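Local coordinates for protein sialidase B (Streptococcus pneumoniae serotype 4, PDB 4XJU) that hydrolyses the alpha-2,3-, alpha-2,6- and alpha-2,8-glycosidic bonds that hold terminal sialic acids on oligosaccharides, glycoproteins and glycolipids, at residues T201-F206 and A225-T230; S221-R226 and N238-Y243; M258-Y263 and A285-S290. The protein carries 1 engineered substitution. All coordinates share one frame; numbering follows the deposited sequence.

Interaction 1: T201-F206 and A225-T230. With 19D ((1R,2R,3R,4R,5R,7R)-2-(acetylamino)-7-[(1R)-1,2-dihydroxyethyl]-4-fluoro-3-hydroxy-6,8-dioxabicyclo[3.2.1]octane-5-carboxylic acid), chain G.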
loop_
_atom_site.group_PDB
_atom_site.type_symbol
_atom_site.label_atom_id
_atom_site.label_comp_id
_atom_site.label_asym_id
_atom_site.label_seq_id
_atom_site.Cartn_x
_atom_site.Cartn_y
_atom_site.Cartn_z
ATOM N N THR A 201 3.250 -2.851 13.911
ATOM C CA THR A 201 4.188 -3.321 12.886
ATOM C C THR A 201 5.460 -2.494 12.914
ATOM O O THR A 201 6.526 -2.967 12.517
ATOM C CB THR A 201 3.596 -3.269 11.444
ATOM O OG1 THR A 201 3.463 -1.904 11.012
ATOM C CG2 THR A 201 2.243 -3.964 11.371
ATOM N N GLN A 202 5.331 -1.248 13.368
ATOM C CA GLN A 202 6.422 -0.267 13.326
ATOM C C GLN A 202 6.938 0.022 11.913
ATOM O O GLN A 202 8.023 0.583 11.736
ATOM C CB GLN A 202 7.548 -0.628 14.303
ATOM C CG GLN A 202 7.096 -0.446 15.771
ATOM C CD GLN A 202 6.862 1.023 16.127
ATOM O OE1 GLN A 202 7.797 1.825 16.139
ATOM N NE2 GLN A 202 5.611 1.379 16.409
ATOM N N ALA A 203 6.153 -0.337 10.901
ATOM C CA ALA A 203 6.488 0.078 9.539
ATOM C C ALA A 203 5.850 1.429 9.280
ATOM O O ALA A 203 4.683 1.650 9.640
ATOM C CB ALA A 203 6.008 -0.932 8.531
ATOM N N ASN A 204 6.597 2.336 8.650
ATOM C CA ASN A 204 6.060 3.661 8.387
ATOM C C ASN A 204 5.243 3.667 7.104
ATOM O O ASN A 204 4.534 4.638 6.830
ATOM C CB ASN A 204 7.187 4.703 8.321
ATOM C CG ASN A 204 6.704 6.127 8.608
ATOM O OD1 ASN A 204 5.678 6.336 9.258
ATOM N ND2 ASN A 204 7.469 7.117 8.142
ATOM N N TYR A 205 5.323 2.570 6.341
ATOM C CA TYR A 205 4.677 2.472 5.019
ATOM C C TYR A 205 3.980 1.143 4.817
ATOM O O TYR A 205 4.376 0.135 5.404
ATOM C CB TYR A 205 5.727 2.676 3.907
ATOM C CG TYR A 205 6.558 3.893 4.195
ATOM C CD1 TYR A 205 6.068 5.158 3.923
ATOM C CD2 TYR A 205 7.785 3.787 4.814
ATOM C CE1 TYR A 205 6.798 6.293 4.225
ATOM C CE2 TYR A 205 8.540 4.923 5.114
ATOM C CZ TYR A 205 8.029 6.167 4.822
ATOM O OH TYR A 205 8.758 7.293 5.129
ATOM N N PHE A 206 2.941 1.150 3.982
ATOM C CA PHE A 206 2.169 -0.057 3.688
ATOM C C PHE A 206 1.786 -0.074 2.224
ATOM O O PHE A 206 1.519 0.976 1.636
ATOM C CB PHE A 206 0.902 -0.105 4.558
ATOM C CG PHE A 206 1.195 -0.116 6.028
ATOM C CD1 PHE A 206 1.496 -1.303 6.678
ATOM C CD2 PHE A 206 1.204 1.066 6.751
ATOM C CE1 PHE A 206 1.797 -1.312 8.036
ATOM C CE2 PHE A 206 1.497 1.065 8.104
ATOM C CZ PHE A 206 1.796 -0.129 8.747
ATOM N N ALA A 225 3.899 -4.772 5.153
ATOM C CA ALA A 225 4.439 -3.732 6.033
ATOM C C ALA A 225 5.840 -3.373 5.516
ATOM O O ALA A 225 6.787 -4.143 5.689
ATOM C CB ALA A 225 4.491 -4.216 7.488
ATOM N N ARG A 226 5.960 -2.223 4.835
ATOM C CA ARG A 226 7.201 -1.856 4.147
ATOM C C ARG A 226 8.012 -0.854 4.957
ATOM O O ARG A 226 7.567 0.265 5.213
ATOM C CB ARG A 226 6.895 -1.318 2.733
ATOM C CG ARG A 226 6.194 -2.347 1.832
ATOM C CD ARG A 226 6.312 -2.011 0.348
ATOM N NE ARG A 226 5.757 -3.090 -0.484
ATOM C CZ ARG A 226 5.727 -3.087 -1.816
ATOM N NH1 ARG A 226 6.220 -2.064 -2.500
ATOM N NH2 ARG A 226 5.199 -4.119 -2.458
ATOM N N TYR A 227 9.211 -1.261 5.351
ATOM C CA TYR A 227 9.984 -0.469 6.295
ATOM C C TYR A 227 10.847 0.558 5.593
ATOM O O TYR A 227 10.975 1.694 6.066
ATOM C CB TYR A 227 10.822 -1.387 7.217
ATOM C CG TYR A 227 9.933 -2.218 8.100
ATOM C CD1 TYR A 227 9.376 -3.399 7.628
ATOM C CD2 TYR A 227 9.595 -1.793 9.382
ATOM C CE1 TYR A 227 8.510 -4.147 8.413
ATOM C CE2 TYR A 227 8.745 -2.543 10.181
ATOM C CZ TYR A 227 8.202 -3.717 9.680
ATOM O OH TYR A 227 7.336 -4.463 10.451
ATOM N N GLY A 228 11.448 0.159 4.479
ATOM C CA GLY A 228 12.400 1.012 3.789
ATOM C C GLY A 228 11.727 1.853 2.728
ATOM O O GLY A 228 12.035 1.741 1.539
ATOM N N GLY A 229 10.801 2.704 3.161
ATOM C CA GLY A 229 9.996 3.469 2.228
ATOM C C GLY A 229 9.025 2.523 1.543
ATOM O O GLY A 229 8.847 1.381 1.975
ATOM N N THR A 230 8.397 2.983 0.463
ATOM C CA THR A 230 7.389 2.168 -0.213
ATOM C C THR A 230 7.963 1.255 -1.296
ATOM O O THR A 230 7.207 0.613 -2.022
ATOM C CB THR A 230 6.269 3.025 -0.799
ATOM O OG1 THR A 230 6.844 4.054 -1.609
ATOM C CG2 THR A 230 5.438 3.661 0.310
HETATM C C1 19D G . 3.796 -2.291 -8.821
HETATM O O1A 19D G . 3.506 -2.401 -10.052
HETATM O O1B 19D G . 3.486 -1.312 -8.123
HETATM C C2 19D G . 4.572 -3.431 -8.214
HETATM C C3 19D G . 4.284 -3.701 -6.718
HETATM C C4 19D G . 4.421 -5.237 -6.384
HETATM O O4 19D G . 4.610 -5.370 -4.973
HETATM C C5 19D G . 5.689 -5.853 -7.189
HETATM N N5 19D G . 5.820 -7.269 -6.876
HETATM C C6 19D G . 5.577 -5.424 -8.665
HETATM O O6 19D G . 4.398 -4.660 -8.929
HETATM C C7 19D G . 6.595 -4.311 -8.896
HETATM O O7 19D G . 5.947 -3.102 -8.399
HETATM C C8 19D G . 7.165 -4.156 -10.322
HETATM O O8 19D G . 6.179 -3.932 -11.347
HETATM C C9 19D G . 7.990 -5.376 -10.720
HETATM O O9 19D G . 7.161 -6.478 -11.091
HETATM C C10 19D G . 7.036 -7.815 -6.851
HETATM O O10 19D G . 8.049 -7.162 -7.084
HETATM C C11 19D G . 7.080 -9.266 -6.516
HETATM F F1 19D G . 4.882 -3.004 -6.105
HETATM O O HOH W 1 9.544 2.171 8.547
#

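Interaction 2: S221-R226 and N238-Y243. With 19D ((1R,2R,3R,4R,5R,7R)-2-(acetylamino)-7-[(1R)-1,2-dihydroxyethyl]-4-fluoro-3-hydroxy-6,8-dioxabicyclo[3.2.1]octane-5-carboxylic acid), chain G.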
loop_
_atom_site.group_PDB
_atom_site.type_symbol
_atom_site.label_atom_id
_atom_site.label_comp_id
_atom_site.label_asym_id
_atom_site.label_seq_id
_atom_site.Cartn_x
_atom_site.Cartn_y
_atom_site.Cartn_z
ATOM N N SER A 221 -7.633 -9.060 6.878
ATOM C CA SER A 221 -6.857 -8.252 5.947
ATOM C C SER A 221 -5.384 -8.582 6.105
ATOM O O SER A 221 -4.908 -8.773 7.227
ATOM C CB SER A 221 -7.068 -6.769 6.252
ATOM O OG SER A 221 -6.227 -5.991 5.424
ATOM N N SER A 222 -4.662 -8.645 4.988
ATOM C CA SER A 222 -3.210 -8.710 5.028
ATOM C C SER A 222 -2.612 -7.551 4.226
ATOM O O SER A 222 -3.318 -6.856 3.482
ATOM C CB SER A 222 -2.673 -10.066 4.539
ATOM O OG SER A 222 -3.015 -10.329 3.192
ATOM N N ILE A 223 -1.315 -7.330 4.403
ATOM C CA ILE A 223 -0.652 -6.183 3.795
ATOM C C ILE A 223 0.863 -6.355 3.840
ATOM O O ILE A 223 1.400 -7.086 4.683
ATOM C CB ILE A 223 -1.053 -4.893 4.533
ATOM C CG1 ILE A 223 -0.813 -3.663 3.651
ATOM C CG2 ILE A 223 -0.314 -4.799 5.875
ATOM C CD1 ILE A 223 -1.853 -2.602 3.795
ATOM N N ASP A 224 1.553 -5.681 2.924
ATOM C CA ASP A 224 2.992 -5.536 3.028
ATOM C C ASP A 224 3.246 -4.438 4.045
ATOM O O ASP A 224 2.869 -3.285 3.814
ATOM C CB ASP A 224 3.591 -5.036 1.705
ATOM C CG ASP A 224 3.788 -6.128 0.664
ATOM O OD1 ASP A 224 3.081 -7.169 0.663
ATOM O OD2 ASP A 224 4.669 -5.907 -0.193
ATOM N N ALA A 225 3.899 -4.772 5.153
ATOM C CA ALA A 225 4.439 -3.732 6.033
ATOM C C ALA A 225 5.840 -3.373 5.516
ATOM O O ALA A 225 6.787 -4.143 5.689
ATOM C CB ALA A 225 4.491 -4.216 7.488
ATOM N N ARG A 226 5.960 -2.223 4.835
ATOM C CA ARG A 226 7.201 -1.856 4.147
ATOM C C ARG A 226 8.012 -0.854 4.957
ATOM O O ARG A 226 7.567 0.265 5.213
ATOM C CB ARG A 226 6.895 -1.318 2.733
ATOM C CG ARG A 226 6.194 -2.347 1.832
ATOM C CD ARG A 226 6.312 -2.011 0.348
ATOM N NE ARG A 226 5.757 -3.090 -0.484
ATOM C CZ ARG A 226 5.727 -3.087 -1.816
ATOM N NH1 ARG A 226 6.220 -2.064 -2.500
ATOM N NH2 ARG A 226 5.199 -4.119 -2.458
ATOM N N ASN A 238 7.658 -7.024 5.900
ATOM C CA ASN A 238 7.010 -8.142 6.571
ATOM C C ASN A 238 5.567 -8.211 6.083
ATOM O O ASN A 238 5.053 -7.246 5.516
ATOM C CB ASN A 238 7.009 -7.955 8.110
ATOM C CG ASN A 238 8.392 -8.051 8.727
ATOM O OD1 ASN A 238 9.249 -8.806 8.258
ATOM N ND2 ASN A 238 8.607 -7.302 9.805
ATOM N N ILE A 239 4.910 -9.344 6.300
ATOM C CA ILE A 239 3.479 -9.426 6.025
ATOM C C ILE A 239 2.718 -9.315 7.341
ATOM O O ILE A 239 2.980 -10.082 8.281
ATOM C CB ILE A 239 3.084 -10.749 5.342
ATOM C CG1 ILE A 239 3.923 -11.000 4.085
ATOM C CG2 ILE A 239 1.588 -10.752 5.024
ATOM C CD1 ILE A 239 3.831 -9.896 2.997
ATOM N N ALA A 240 1.789 -8.358 7.419
ATOM C CA ALA A 240 0.984 -8.158 8.629
ATOM C C ALA A 240 -0.485 -8.441 8.355
ATOM O O ALA A 240 -0.936 -8.352 7.211
ATOM C CB ALA A 240 1.150 -6.740 9.167
ATOM N N THR A 241 -1.234 -8.753 9.414
ATOM C CA THR A 241 -2.663 -9.027 9.295
ATOM C C THR A 241 -3.444 -8.335 10.415
ATOM O O THR A 241 -2.905 -8.052 11.482
ATOM C CB THR A 241 -2.996 -10.561 9.299
ATOM O OG1 THR A 241 -2.612 -11.141 10.552
ATOM C CG2 THR A 241 -2.283 -11.293 8.171
ATOM N N SER A 242 -4.718 -8.063 10.155
ATOM C CA SER A 242 -5.624 -7.478 11.141
ATOM C C SER A 242 -7.009 -7.993 10.780
ATOM O O SER A 242 -7.265 -8.311 9.611
ATOM C CB SER A 242 -5.575 -5.944 11.047
ATOM O OG SER A 242 -6.530 -5.324 11.901
ATOM N N TYR A 243 -7.904 -8.099 11.756
ATOM C CA TYR A 243 -9.255 -8.566 11.442
ATOM C C TYR A 243 -10.316 -7.709 12.098
ATOM O O TYR A 243 -10.046 -7.011 13.075
ATOM C CB TYR A 243 -9.448 -10.033 11.853
ATOM C CG TYR A 243 -8.980 -10.297 13.267
ATOM C CD1 TYR A 243 -9.790 -10.012 14.356
ATOM C CD2 TYR A 243 -7.721 -10.822 13.506
ATOM C CE1 TYR A 243 -9.352 -10.232 15.659
ATOM C CE2 TYR A 243 -7.268 -11.047 14.805
ATOM C CZ TYR A 243 -8.086 -10.747 15.869
ATOM O OH TYR A 243 -7.635 -10.971 17.147
HETATM C C1 19D G . 3.796 -2.291 -8.821
HETATM O O1A 19D G . 3.506 -2.401 -10.052
HETATM O O1B 19D G . 3.486 -1.312 -8.123
HETATM C C2 19D G . 4.572 -3.431 -8.214
HETATM C C3 19D G . 4.284 -3.701 -6.718
HETATM C C4 19D G . 4.421 -5.237 -6.384
HETATM O O4 19D G . 4.610 -5.370 -4.973
HETATM C C5 19D G . 5.689 -5.853 -7.189
HETATM N N5 19D G . 5.820 -7.269 -6.876
HETATM C C6 19D G . 5.577 -5.424 -8.665
HETATM O O6 19D G . 4.398 -4.660 -8.929
HETATM C C7 19D G . 6.595 -4.311 -8.896
HETATM O O7 19D G . 5.947 -3.102 -8.399
HETATM C C8 19D G . 7.165 -4.156 -10.322
HETATM O O8 19D G . 6.179 -3.932 -11.347
HETATM C C9 19D G . 7.990 -5.376 -10.720
HETATM O O9 19D G . 7.161 -6.478 -11.091
HETATM C C10 19D G . 7.036 -7.815 -6.851
HETATM O O10 19D G . 8.049 -7.162 -7.084
HETATM C C11 19D G . 7.080 -9.266 -6.516
HETATM F F1 19D G . 4.882 -3.004 -6.105
#

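Interaction 3: M258-Y263 and A285-S290. With 19D ((1R,2R,3R,4R,5R,7R)-2-(acetylamino)-7-[(1R)-1,2-dihydroxyethyl]-4-fluoro-3-hydroxy-6,8-dioxabicyclo[3.2.1]octane-5-carboxylic acid), chain G.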
loop_
_atom_site.group_PDB
_atom_site.type_symbol
_atom_site.label_atom_id
_atom_site.label_comp_id
_atom_site.label_asym_id
_atom_site.label_seq_id
_atom_site.Cartn_x
_atom_site.Cartn_y
_atom_site.Cartn_z
ATOM N N MET A 258 4.084 -13.270 8.412
ATOM C CA MET A 258 5.434 -13.652 8.022
ATOM C C MET A 258 6.403 -12.520 8.321
ATOM O O MET A 258 6.201 -11.384 7.894
ATOM C CB MET A 258 5.496 -13.971 6.524
ATOM C CG MET A 258 4.664 -15.176 6.088
ATOM S SD MET A 258 4.902 -15.507 4.323
ATOM C CE MET A 258 3.775 -16.872 4.093
ATOM N N LYS A 259 7.468 -12.835 9.044
ATOM C CA LYS A 259 8.434 -11.813 9.409
ATOM C C LYS A 259 9.826 -12.387 9.443
ATOM O O LYS A 259 10.022 -13.573 9.742
ATOM C CB LYS A 259 8.090 -11.193 10.768
ATOM C CG LYS A 259 8.542 -12.029 11.958
ATOM C CD LYS A 259 8.273 -11.328 13.292
ATOM C CE LYS A 259 9.161 -10.123 13.494
ATOM N NZ LYS A 259 8.658 -8.899 12.819
ATOM N N PHE A 260 10.790 -11.540 9.105
ATOM C CA PHE A 260 12.206 -11.864 9.235
ATOM C C PHE A 260 12.801 -10.924 10.278
ATOM O O PHE A 260 12.276 -9.830 10.498
ATOM C CB PHE A 260 12.910 -11.625 7.906
ATOM C CG PHE A 260 12.786 -12.752 6.926
ATOM C CD1 PHE A 260 13.005 -14.072 7.312
ATOM C CD2 PHE A 260 12.475 -12.485 5.598
ATOM C CE1 PHE A 260 12.911 -15.112 6.381
ATOM C CE2 PHE A 260 12.381 -13.513 4.668
ATOM C CZ PHE A 260 12.604 -14.826 5.058
ATOM N N ASN A 261 13.902 -11.334 10.904
ATOM C CA ASN A 261 14.493 -10.528 11.973
ATOM C C ASN A 261 15.947 -10.127 11.753
ATOM O O ASN A 261 16.591 -9.614 12.684
ATOM C CB ASN A 261 14.350 -11.233 13.328
ATOM C CG ASN A 261 12.901 -11.335 13.775
ATOM O OD1 ASN A 261 12.226 -10.320 13.998
ATOM N ND2 ASN A 261 12.420 -12.549 13.904
ATOM N N ASP A 262 16.455 -10.346 10.538
ATOM C CA ASP A 262 17.834 -9.986 10.224
ATOM C C ASP A 262 18.050 -8.475 10.309
ATOM O O ASP A 262 19.155 -8.009 10.582
ATOM C CB ASP A 262 18.288 -10.520 8.854
ATOM C CG ASP A 262 17.271 -10.275 7.729
ATOM O OD1 ASP A 262 16.047 -10.307 7.984
ATOM O OD2 ASP A 262 17.713 -10.082 6.571
ATOM N N TYR A 263 16.983 -7.714 10.087
ATOM C CA TYR A 263 17.012 -6.262 10.270
ATOM C C TYR A 263 15.945 -5.870 11.276
ATOM O O TYR A 263 14.870 -6.467 11.304
ATOM C CB TYR A 263 16.747 -5.549 8.936
ATOM C CG TYR A 263 17.979 -5.342 8.074
ATOM C CD1 TYR A 263 18.718 -6.424 7.618
ATOM C CD2 TYR A 263 18.385 -4.070 7.712
ATOM C CE1 TYR A 263 19.847 -6.249 6.826
ATOM C CE2 TYR A 263 19.517 -3.874 6.916
ATOM C CZ TYR A 263 20.238 -4.970 6.478
ATOM O OH TYR A 263 21.356 -4.797 5.692
ATOM N N ALA A 285 16.401 -9.553 4.086
ATOM C CA ALA A 285 15.446 -10.470 3.489
ATOM C C ALA A 285 14.054 -9.852 3.627
ATOM O O ALA A 285 13.828 -8.963 4.462
ATOM C CB ALA A 285 15.512 -11.836 4.170
ATOM N N SER A 286 13.116 -10.305 2.800
ATOM C CA SER A 286 11.776 -9.740 2.833
ATOM C C SER A 286 10.707 -10.700 2.345
ATOM O O SER A 286 11.004 -11.703 1.693
ATOM C CB SER A 286 11.719 -8.446 2.024
ATOM O OG SER A 286 12.145 -8.658 0.683
ATOM N N PHE A 287 9.458 -10.376 2.685
ATOM C CA PHE A 287 8.273 -10.964 2.059
ATOM C C PHE A 287 7.557 -9.885 1.246
ATOM O O PHE A 287 7.679 -8.705 1.534
ATOM C CB PHE A 287 7.321 -11.503 3.140
ATOM C CG PHE A 287 7.959 -12.503 4.058
ATOM C CD1 PHE A 287 7.966 -13.849 3.741
ATOM C CD2 PHE A 287 8.555 -12.096 5.244
ATOM C CE1 PHE A 287 8.558 -14.776 4.598
ATOM C CE2 PHE A 287 9.146 -13.012 6.101
ATOM C CZ PHE A 287 9.143 -14.350 5.782
ATOM N N ILE A 288 6.794 -10.274 0.232
ATOM C CA ILE A 288 6.114 -9.283 -0.601
ATOM C C ILE A 288 4.962 -9.939 -1.348
ATOM O O ILE A 288 5.089 -11.084 -1.765
ATOM C CB ILE A 288 7.119 -8.595 -1.583
ATOM C CG1 ILE A 288 6.425 -7.589 -2.496
ATOM C CG2 ILE A 288 7.899 -9.624 -2.413
ATOM C CD1 ILE A 288 7.424 -6.728 -3.244
ATOM N N ASP A 289 3.849 -9.217 -1.484
ATOM C CA ASP A 289 2.654 -9.667 -2.216
ATOM C C ASP A 289 1.979 -10.889 -1.588
ATOM O O ASP A 289 2.253 -12.020 -1.978
ATOM C CB ASP A 289 2.978 -9.963 -3.686
ATOM C CG ASP A 289 3.365 -8.728 -4.461
ATOM O OD1 ASP A 289 3.198 -7.616 -3.928
ATOM O OD2 ASP A 289 3.847 -8.872 -5.611
ATOM N N SER A 290 1.080 -10.646 -0.639
ATOM C CA SER A 290 0.384 -11.728 0.056
ATOM C C SER A 290 -1.003 -11.980 -0.525
ATOM O O SER A 290 -1.549 -11.162 -1.274
ATOM C CB SER A 290 0.256 -11.429 1.558
ATOM O OG SER A 290 -0.470 -10.231 1.803
HETATM C C1 19D G . 3.796 -2.291 -8.821
HETATM O O1A 19D G . 3.506 -2.401 -10.052
HETATM O O1B 19D G . 3.486 -1.312 -8.123
HETATM C C2 19D G . 4.572 -3.431 -8.214
HETATM C C3 19D G . 4.284 -3.701 -6.718
HETATM C C4 19D G . 4.421 -5.237 -6.384
HETATM O O4 19D G . 4.610 -5.370 -4.973
HETATM C C5 19D G . 5.689 -5.853 -7.189
HETATM N N5 19D G . 5.820 -7.269 -6.876
HETATM C C6 19D G . 5.577 -5.424 -8.665
HETATM O O6 19D G . 4.398 -4.660 -8.929
HETATM C C7 19D G . 6.595 -4.311 -8.896
HETATM O O7 19D G . 5.947 -3.102 -8.399
HETATM C C8 19D G . 7.165 -4.156 -10.322
HETATM O O8 19D G . 6.179 -3.932 -11.347
HETATM C C9 19D G . 7.990 -5.376 -10.720
HETATM O O9 19D G . 7.161 -6.478 -11.091
HETATM C C10 19D G . 7.036 -7.815 -6.851
HETATM O O10 19D G . 8.049 -7.162 -7.084
HETATM C C11 19D G . 7.080 -9.266 -6.516
HETATM F F1 19D G . 4.882 -3.004 -6.105
#

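Interaction 1: T201-F206 and A225-T230
Although the CB of Y227 leaves the chain away from 201-206, a chi1 of -66° puts CG next to the backbone N, and the ring comes back to lie over A203. The methyl CB of A203 meets one face of that ring in a CH-pi contact, 3.7 Å from the centroid of Y227. At the edge of the same ring, Y227 OH donates to T201 O at 2.7 Å, tilted 28° from the carbonyl plane; the hydroxyl has a further partner in N238. T201 also closes an ST turn, its OG1 accepting from A203 N, and D199 binds this OG1 from just before the segment. A203 CB also packs 3.8 Å from A225 CB, and F206 CE1 reaches the same methyl.

Along the strands Y205 and R226 form an antiparallel hydrogen-bonded pair. R226 N donates to Y205 O at 2.9 Å, whereas the return bond from Y205 N to R226 O is weak. The Y205 ring has R226 O at its edge, while its CD2 nears G229 CA (3.4 Å) and its CB meets the methyl CG2 of T230.

R226 runs out extended from CG to NE. Its NH1 donates to T230 O at 2.9 Å, close to the guanidinium plane, and its NH2 donates to O4 of the bound fluorinated bicyclic ligand at 2.9 Å. T230 O on one side and the carboxylate of D224 on the other together hold the guanidinium, consistent with its NH2 being presented to the ligand, next to R207 and D232, by similarity a substrate-binding residue and the proton acceptor.

Interaction 2: S221-R226 and N238-Y243
S222 and T241 face each other where the two strands come nearest, with CA atoms 4.3 Å apart in a non-hydrogen-bonded pair. Their side chains meet through S222 CB and T241 CG2, and the backbones add CA-H...O contacts, the shortest from T241 CA to S221 O at 3.1 Å. On the same face D224 and I239 run alongside each other. With its CG1 beside the backbone N (chi1 -53°), I239 sends CD1 to 3.7 Å from D224 OD1, and the isoleucine also packs on F287 and L303.

Strands 219-226 and 237-244 are the two middle strands of a four-stranded antiparallel sheet, a blade of the six-bladed sialidase beta-propeller; S242 and Y243 begin the first BNR repeat. Three hydrogen-bonded backbone pairs, S221-S242, I223-A240 and A225-N238, tie the strands, the bond from I223 N to A240 O being weak.

The face carrying S221, I223, A225, N238, A240 and S242 is looser: I223 CG2 and A240 CB are 4.1 Å apart, and the serine hydroxyls turn elsewhere, S221 to T210 and S242 to S252. Past S242, Y243 lies partly exposed.

At the pocket end both carboxylate oxygens of D224 are engaged. OD1 accepts from D289 N, consistent with D224 orienting R226 and D289, which bind the ligand. R226 grips D224 OD2 side-on, NE on the anti lone pair at 3.0 Å and NH2 from above the carboxylate plane at 2.9 Å.

Interaction 3: M258-Y263 and A285-S290
The ring of F287 is sandwiched between M258 and F260. M258 CB stands over its centre, 3.5 Å from the centroid and almost on the ring normal. The methionine chain, extended beyond CG, then carries SD obliquely past the ring to 3.5 Å from F287 CD1, a Met-aromatic contact. Over the opposite face F260 makes an offset stack, centroids 4.3 Å apart and planes inclined by 17°, with F260 CD2 3.4 Å from F287 CE2. The same CD2 also touches the methyl CB of A285, so the F260 ring wedges between A285 and F287 of segment 285-290. D262 fastens the end of the contact: A285 N donates almost straight to the syn lone pair of D262 OD2, at 2.9 Å.

Outside this layer, N238 OD1 accepts from F260 N, backbone bonds tie M258 to I239 and F287 to I237, and F436 meets F287 edge-to-face. V307 touches both phenylalanine rings. On the same strand D289 points the other way, into the pocket. Its two oxygens take separate groups of the bound sugar, OD1 accepting from O4 at 2.9 Å and OD2 from the acetamido N5 at 2.8 Å.

The loop that leaves one blade thus packs onto the innermost strand of the next, a blade-to-blade junction of the sialidase propeller, whose central strands line the sialic acid pocket.

Interactions 1 and 2 overlap at A225-R226 and interaction 3 follows both along the chain; the centres lie 10 to 11 Å apart. Interactions 1 and 2 belong to one four-stranded blade: strand 219-226 pairs with 205-213 in the first and with 237-244 in the second; A225 pairs in both, and R226 ends the shared strand. Interaction 3 joins the loop after strand 255-256 to strand 286-294, in the neighbouring sheet. It meets interaction 2 through the backbone bond I239 N to M258 O and the hydroxyls of S222 and S290. R226 and D289, from different blades, converge on O4; R207, R519, R581 and N314 bind the ligand as well. The relative placement of the two blades therefore probably shapes part of the pocket.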